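Side-chain contacts in transthyretin-like protein (Klebsiella pneumoniae subsp. pneumoniae, PDB 3QVA), which probably catalyses the hydrolysis of 5-hydroxyisourate to 2-oxo-4-hydroxy-4-carboxy-5-ureidoimidazoline, a step of purine metabolism, as a homotetramer of the transthyretin family: residues D18-T23 with A76-V81; A40-N45 with A51-A56; V30-S33 with T38-N41. All coordinates share one frame; numbering follows the deposited sequence.

In the fold
From the N terminus, the chain first meets interaction 1 at 18-23, the turn between strands 12-18 and 23-24. Its partner, 76-81, comes 53 residues later, after helix 69-75. The long loop closed in this way holds the other two contacts. Interaction 3 closes the hairpin of strands 29-34 and 37-43. Interaction 2 starts on the second strand of that hairpin and ties it to 51-56, the loop that leads to strand 62-67. Interactions 2 and 3 share Ala40 and Asn41, and Phe53 packs on Val30 and Leu32. Interaction 1 lies on the opposite side of the chain's centre, about 23 Å from each of the other two, centre to centre.

Interaction 1. Residues D18-T23 with A76-V81; sequences DISTGT and AGRESV
A chi1 of -179° swings the Asp18 carboxylate away from its own backbone N and toward Arg78, whose chain bends at chi3 (69°) and brings the guanidinium to meet it. Their meeting ties the turn between strands 12-18 and 23-24 to the loop after helix 69-75 in this transthyretin fold. The turn contains an Asx turn and a G1 beta bulge, in which Gly22 and Thr23 both face Asp18.

The salt bridge runs from Arg78 NH1 to Asp18 OD2 at 2.9 Å. It uses the syn lone pair of OD2, and the N-H points almost straight at it. Carboxylate and guanidinium are nearly coplanar, 28° apart. The second amino group, Arg78 NH2, gives a short hydrogen bond of 2.6 Å to Ser20 OG, also close to the guanidinium plane. Two acceptors thus hold one edge of the guanidinium and limit its rotation.

Ser20 links the two halves of the site. Ser20 OG accepts from Arg78 NH2 and donates to Asp18 OD1 at 2.5 Å. The other carboxylate oxygen is therefore engaged as well, and the carboxylate is held at both ends. The positive charge beside buried Asp18 probably helps to keep it ionised.

Trp72 and Phe73 of helix 69-75 touch the Asp18 side chain, and Pro107 lies against Ser20 and Arg78. Ser20 also packs on Ser20 of a second subunit. In the Asx turn, Ser20 N reaches Asp18 OD1 at 3.0 Å, from above the carboxylate plane.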
loop_
_atom_site.group_PDB
_atom_site.type_symbol
_atom_site.label_atom_id
_atom_site.label_comp_id
_atom_site.label_asym_id
_atom_site.label_seq_id
_atom_site.Cartn_x
_atom_site.Cartn_y
_atom_site.Cartn_z
ATOM N N ASP A 18 3.838 11.740 0.167
ATOM C CA ASP A 18 2.486 11.916 0.676
ATOM C C ASP A 18 1.523 11.549 -0.444
ATOM O O ASP A 18 1.288 12.341 -1.366
ATOM C CB ASP A 18 2.249 13.354 1.161
ATOM C CG ASP A 18 0.839 13.571 1.719
ATOM O OD1 ASP A 18 0.028 12.618 1.765
ATOM O OD2 ASP A 18 0.528 14.714 2.126
ATOM N N ILE A 19 0.965 10.342 -0.366
ATOM C CA ILE A 19 0.105 9.861 -1.439
ATOM C C ILE A 19 -1.289 10.490 -1.392
ATOM O O ILE A 19 -2.066 10.330 -2.324
ATOM C CB ILE A 19 0.038 8.314 -1.510
ATOM C CG1 ILE A 19 -0.794 7.746 -0.354
ATOM C CG2 ILE A 19 1.461 7.723 -1.564
ATOM C CD1 ILE A 19 -1.120 6.249 -0.506
ATOM N N SER A 20 -1.592 11.222 -0.321
ATOM C CA SER A 20 -2.848 11.963 -0.249
ATOM C C SER A 20 -2.830 13.139 -1.236
ATOM O O SER A 20 -3.878 13.569 -1.718
ATOM C CB SER A 20 -3.139 12.427 1.183
ATOM O OG SER A 20 -2.306 13.506 1.557
ATOM N N THR A 21 -1.632 13.625 -1.560
ATOM C CA THR A 21 -1.468 14.739 -2.501
ATOM C C THR A 21 -0.639 14.382 -3.739
ATOM O O THR A 21 -0.629 15.128 -4.726
ATOM C CB THR A 21 -0.825 15.966 -1.815
ATOM O OG1 THR A 21 0.496 15.627 -1.374
ATOM C CG2 THR A 21 -1.665 16.441 -0.634
ATOM N N GLY A 22 0.059 13.251 -3.690
ATOM C CA GLY A 22 0.948 12.835 -4.769
ATOM C C GLY A 22 2.217 13.666 -4.875
ATOM O O GLY A 22 2.716 13.912 -5.974
ATOM N N THR A 23 2.737 14.105 -3.731
ATOM C CA THR A 23 3.938 14.938 -3.696
ATOM C C THR A 23 4.932 14.393 -2.674
ATOM O O THR A 23 4.529 13.724 -1.713
ATOM C CB THR A 23 3.605 16.406 -3.334
ATOM O OG1 THR A 23 2.935 16.446 -2.070
ATOM C CG2 THR A 23 2.719 17.045 -4.398
ATOM N N ALA A 76 0.872 20.902 9.359
ATOM C CA ALA A 76 0.141 21.331 8.176
ATOM C C ALA A 76 -1.362 21.444 8.455
ATOM O O ALA A 76 -2.148 21.686 7.540
ATOM C CB ALA A 76 0.396 20.364 7.039
ATOM N N GLY A 77 -1.754 21.260 9.718
ATOM C CA GLY A 77 -3.159 21.368 10.134
ATOM C C GLY A 77 -4.059 20.215 9.716
ATOM O O GLY A 77 -5.267 20.397 9.508
ATOM N N ARG A 78 -3.479 19.024 9.609
ATOM C CA ARG A 78 -4.200 17.841 9.158
ATOM C C ARG A 78 -4.180 16.771 10.241
ATOM O O ARG A 78 -3.124 16.441 10.776
ATOM C CB ARG A 78 -3.581 17.311 7.864
ATOM C CG ARG A 78 -3.412 18.388 6.784
ATOM C CD ARG A 78 -2.524 17.925 5.648
ATOM N NE ARG A 78 -3.148 16.869 4.855
ATOM C CZ ARG A 78 -2.510 16.141 3.939
ATOM N NH1 ARG A 78 -1.223 16.348 3.679
ATOM N NH2 ARG A 78 -3.169 15.209 3.274
ATOM N N GLU A 79 -5.350 16.237 10.566
ATOM C CA GLU A 79 -5.461 15.238 11.628
ATOM C C GLU A 79 -5.183 13.829 11.091
ATOM O O GLU A 79 -5.413 13.540 9.915
ATOM C CB GLU A 79 -6.832 15.319 12.308
ATOM C CG GLU A 79 -7.046 16.597 13.120
ATOM N N SER A 80 -4.658 12.967 11.956
ATOM C CA SER A 80 -4.413 11.565 11.614
ATOM C C SER A 80 -4.478 10.750 12.892
ATOM O O SER A 80 -4.084 11.241 13.952
ATOM C CB SER A 80 -3.032 11.392 10.974
ATOM O OG SER A 80 -2.754 10.021 10.723
ATOM N N VAL A 81 -4.976 9.519 12.802
ATOM C CA VAL A 81 -4.952 8.627 13.962
ATOM C C VAL A 81 -3.579 7.980 14.123
ATOM O O VAL A 81 -3.271 7.443 15.175
ATOM C CB VAL A 81 -6.063 7.542 13.932
ATOM C CG1 VAL A 81 -7.452 8.189 13.843
ATOM C CG2 VAL A 81 -5.832 6.527 12.799
#

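Interaction 2. Residues A40-N45 with A51-A56; sequences ANLVTN and ATFSAA
Leu42 lays its CD1 methyl against Phe53, 3.9 Å from ring atom CD1. The two side chains run alongside each other, pointing opposite ways. The contact belongs to the beta-sandwich of the transthyretin fold. It joins strand 37-43, an outer strand of the four-stranded sheet within this chain, to the loop that follows strand 49-50. Five residues separate the two segments along the chain.

Leu42 CG lies beside the backbone N and anti to the carbonyl carbon (chi1 -60°), which brings its CD1 branch over to the loop. Leu42 CD1 also sits 3.3 Å from Thr52 O, so it meets both the backbone of Thr52 and the ring of Phe53.

Ala40 adds a second apolar point two residues earlier on the strand. Ala40 CB approaches the edge of the Phe53 ring, near its plane, 4.1 Å from Phe53 CD1. Ala40 CB is nearer still to the backbone, with Phe53 O at 3.4 Å. No hydrogen bond crosses between the segments, and the contact rests on van der Waals packing.

The buried Phe53 ring reaches beyond this pair of segments. It packs on Val30 of the neighbouring strand and on Leu12 and Thr14 of strand 12-18, and so helps to fill the space between the two sheets. The loop also has bonds of its own. Ser54 OG donates to Ala56 O at 2.6 Å. Thr52 OG1 donates to Ser54 O at 2.8 Å, in the carbonyl plane and on a lone pair.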
loop_
_atom_site.group_PDB
_atom_site.type_symbol
_atom_site.label_atom_id
_atom_site.label_comp_id
_atom_site.label_asym_id
_atom_site.label_seq_id
_atom_site.Cartn_x
_atom_site.Cartn_y
_atom_site.Cartn_z
ATOM N N ALA A 40 20.927 8.223 14.465
ATOM C CA ALA A 40 20.772 9.361 13.578
ATOM C C ALA A 40 19.385 9.958 13.724
ATOM O O ALA A 40 18.432 9.257 14.062
ATOM C CB ALA A 40 21.020 8.949 12.129
ATOM N N ASN A 41 19.293 11.261 13.485
ATOM C CA ASN A 41 18.022 11.963 13.425
ATOM C C ASN A 41 18.151 12.993 12.321
ATOM O O ASN A 41 18.980 13.906 12.412
ATOM C CB ASN A 41 17.691 12.620 14.772
ATOM C CG ASN A 41 16.277 13.172 14.826
ATOM O OD1 ASN A 41 15.302 12.445 14.613
ATOM N ND2 ASN A 41 16.155 14.466 15.105
ATOM N N LEU A 42 17.361 12.820 11.260
ATOM C CA LEU A 42 17.502 13.631 10.054
ATOM C C LEU A 42 16.144 14.095 9.531
ATOM O O LEU A 42 15.108 13.751 10.106
ATOM C CB LEU A 42 18.310 12.873 8.983
ATOM C CG LEU A 42 19.742 12.481 9.387
ATOM C CD1 LEU A 42 20.376 11.514 8.407
ATOM C CD2 LEU A 42 20.608 13.729 9.545
ATOM N N VAL A 43 16.153 14.907 8.473
ATOM C CA VAL A 43 14.920 15.485 7.930
ATOM C C VAL A 43 14.892 15.326 6.412
ATOM O O VAL A 43 15.908 15.526 5.742
ATOM C CB VAL A 43 14.754 16.981 8.318
ATOM C CG1 VAL A 43 13.379 17.490 7.941
ATOM C CG2 VAL A 43 14.948 17.168 9.790
ATOM N N THR A 44 13.730 14.959 5.870
ATOM C CA THR A 44 13.597 14.799 4.429
ATOM C C THR A 44 13.756 16.140 3.729
ATOM O O THR A 44 13.277 17.167 4.218
ATOM C CB THR A 44 12.242 14.202 4.026
ATOM O OG1 THR A 44 11.181 15.022 4.541
ATOM C CG2 THR A 44 12.110 12.769 4.554
ATOM N N ASN A 45 14.430 16.115 2.584
ATOM C CA ASN A 45 14.599 17.314 1.761
ATOM C C ASN A 45 13.381 17.603 0.868
ATOM O O ASN A 45 12.334 16.971 1.013
ATOM C CB ASN A 45 15.896 17.222 0.947
ATOM C CG ASN A 45 15.899 16.065 -0.041
ATOM O OD1 ASN A 45 14.848 15.576 -0.455
ATOM N ND2 ASN A 45 17.090 15.626 -0.428
ATOM N N ALA A 51 19.390 10.760 1.913
ATOM C CA ALA A 51 20.309 9.935 1.119
ATOM C C ALA A 51 21.061 8.877 1.917
ATOM O O ALA A 51 21.339 7.787 1.402
ATOM C CB ALA A 51 21.291 10.817 0.342
ATOM N N THR A 52 21.391 9.198 3.165
ATOM C CA THR A 52 22.122 8.282 4.044
ATOM C C THR A 52 21.895 8.620 5.520
ATOM O O THR A 52 21.692 9.784 5.873
ATOM C CB THR A 52 23.646 8.256 3.714
ATOM O OG1 THR A 52 24.294 7.226 4.477
ATOM C CG2 THR A 52 24.302 9.617 3.990
ATOM N N PHE A 53 21.919 7.596 6.372
ATOM C CA PHE A 53 21.762 7.783 7.815
ATOM C C PHE A 53 23.068 7.586 8.569
ATOM O O PHE A 53 23.087 7.587 9.801
ATOM C CB PHE A 53 20.687 6.846 8.372
ATOM C CG PHE A 53 19.285 7.290 8.062
ATOM C CD1 PHE A 53 18.579 8.090 8.957
ATOM C CD2 PHE A 53 18.674 6.915 6.873
ATOM C CE1 PHE A 53 17.279 8.511 8.668
ATOM C CE2 PHE A 53 17.381 7.328 6.575
ATOM C CZ PHE A 53 16.681 8.127 7.472
ATOM N N SER A 54 24.154 7.423 7.820
ATOM C CA SER A 54 25.464 7.138 8.402
ATOM C C SER A 54 26.577 7.563 7.451
ATOM O O SER A 54 26.415 7.499 6.229
ATOM C CB SER A 54 25.587 5.646 8.717
ATOM O OG SER A 54 25.466 4.869 7.533
ATOM N N ALA A 55 27.701 7.997 8.018
ATOM C CA ALA A 55 28.878 8.365 7.232
ATOM C C ALA A 55 29.507 7.138 6.572
ATOM O O ALA A 55 29.933 7.195 5.413
ATOM C CB ALA A 55 29.897 9.098 8.100
ATOM N N ALA A 56 29.558 6.035 7.315
ATOM C CA ALA A 56 30.055 4.757 6.805
ATOM C C ALA A 56 28.897 3.752 6.737
ATOM O O ALA A 56 27.880 3.946 7.405
ATOM C CB ALA A 56 31.177 4.235 7.701
#

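Interaction 3. Residues V30-S33 with T38-N41; sequences VSLS and TLAN
A classic beta bulge interrupts the hairpin of strands 29-34 and 37-43 where Leu39 and Ala40 both face Leu32. The carbonyl of Leu32 takes both N-H groups. Leu39 N reaches Leu32 O at 2.6 Å, and Ala40 N reaches the same oxygen at 3.3 Å. In return, Leu32 N donates to Ala40 O at 2.9 Å.

The register moves by one residue here. Ser31 lies across from Asn41 and Ser33 across from Thr38, both as antiparallel non-hydrogen-bonded pairs, while Leu32 and Ala40 form the hydrogen-bonded pair between them. In the transthyretin fold this hairpin makes one side of the four-stranded antiparallel sheet, with strand 29-34 also bonded to strand 62-67.

Side chains divide between the two faces. Leu32 and Ala40 point to the face that packs on strand 12-18, with their CB atoms 4.3 Å apart. Leu32 CD2 also meets Leu39 CD2. Ser31, Ser33, Thr38 and Asn41 point to the other face. Asn41 carries CG anti to the backbone N (chi1 -171°), and Asn41 OD1 comes alongside Ser31 CB at 3.5 Å. Its ND2 donates to Asn2 O of the N-terminal segment, which reads as a TEV protease site and is probably from the expression tag. Thr38 OG1 is hydrogen-bonded to the hydroxyl of Tyr4 there. Ser33 CB lies 3.8 Å from Thr38 CA.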
loop_
_atom_site.group_PDB
_atom_site.type_symbol
_atom_site.label_atom_id
_atom_site.label_comp_id
_atom_site.label_asym_id
_atom_site.label_seq_id
_atom_site.Cartn_x
_atom_site.Cartn_y
_atom_site.Cartn_z
ATOM N N VAL A 30 13.046 11.942 10.588
ATOM C CA VAL A 30 13.202 10.488 10.582
ATOM C C VAL A 30 14.427 10.087 11.403
ATOM O O VAL A 30 15.543 10.550 11.136
ATOM C CB VAL A 30 13.356 9.917 9.143
ATOM C CG1 VAL A 30 13.303 8.392 9.168
ATOM C CG2 VAL A 30 12.288 10.472 8.205
ATOM N N SER A 31 14.217 9.215 12.388
ATOM C CA SER A 31 15.306 8.752 13.243
ATOM C C SER A 31 15.666 7.293 12.999
ATOM O O SER A 31 14.812 6.477 12.645
ATOM C CB SER A 31 14.972 8.975 14.722
ATOM O OG SER A 31 13.896 8.150 15.140
ATOM N N LEU A 32 16.944 6.977 13.189
ATOM C CA LEU A 32 17.418 5.605 13.116
ATOM C C LEU A 32 17.936 5.199 14.486
ATOM O O LEU A 32 18.710 5.931 15.103
ATOM C CB LEU A 32 18.538 5.456 12.081
ATOM C CG LEU A 32 19.192 4.071 11.977
ATOM C CD1 LEU A 32 18.199 3.031 11.468
ATOM C CD2 LEU A 32 20.430 4.121 11.081
ATOM N N SER A 33 17.499 4.038 14.958
ATOM C CA SER A 33 18.002 3.507 16.214
ATOM C C SER A 33 18.371 2.032 16.105
ATOM O O SER A 33 17.915 1.323 15.202
ATOM C CB SER A 33 17.002 3.740 17.351
ATOM O OG SER A 33 15.836 2.964 17.172
ATOM N N THR A 38 19.684 5.755 19.673
ATOM C CA THR A 38 19.452 6.469 18.419
ATOM C C THR A 38 20.767 6.840 17.746
ATOM O O THR A 38 21.649 7.455 18.355
ATOM C CB THR A 38 18.443 7.656 18.537
ATOM O OG1 THR A 38 18.664 8.598 17.471
ATOM C CG2 THR A 38 18.544 8.356 19.882
ATOM N N LEU A 39 20.888 6.422 16.491
ATOM C CA LEU A 39 22.114 6.534 15.716
ATOM C C LEU A 39 22.122 7.780 14.847
ATOM O O LEU A 39 23.184 8.319 14.520
ATOM C CB LEU A 39 22.270 5.297 14.828
ATOM C CG LEU A 39 23.026 4.061 15.336
ATOM C CD1 LEU A 39 22.879 3.807 16.839
ATOM C CD2 LEU A 39 22.618 2.839 14.531
ATOM N N ALA A 40 20.927 8.223 14.465
ATOM C CA ALA A 40 20.772 9.361 13.578
ATOM C C ALA A 40 19.385 9.958 13.724
ATOM O O ALA A 40 18.432 9.257 14.062
ATOM C CB ALA A 40 21.020 8.949 12.129
ATOM N N ASN A 41 19.293 11.261 13.485
ATOM C CA ASN A 41 18.022 11.963 13.425
ATOM C C ASN A 41 18.151 12.993 12.321
ATOM O O ASN A 41 18.980 13.906 12.412
ATOM C CB ASN A 41 17.691 12.620 14.772
ATOM C CG ASN A 41 16.277 13.172 14.826
ATOM O OD1 ASN A 41 15.302 12.445 14.613
ATOM N ND2 ASN A 41 16.155 14.466 15.105
#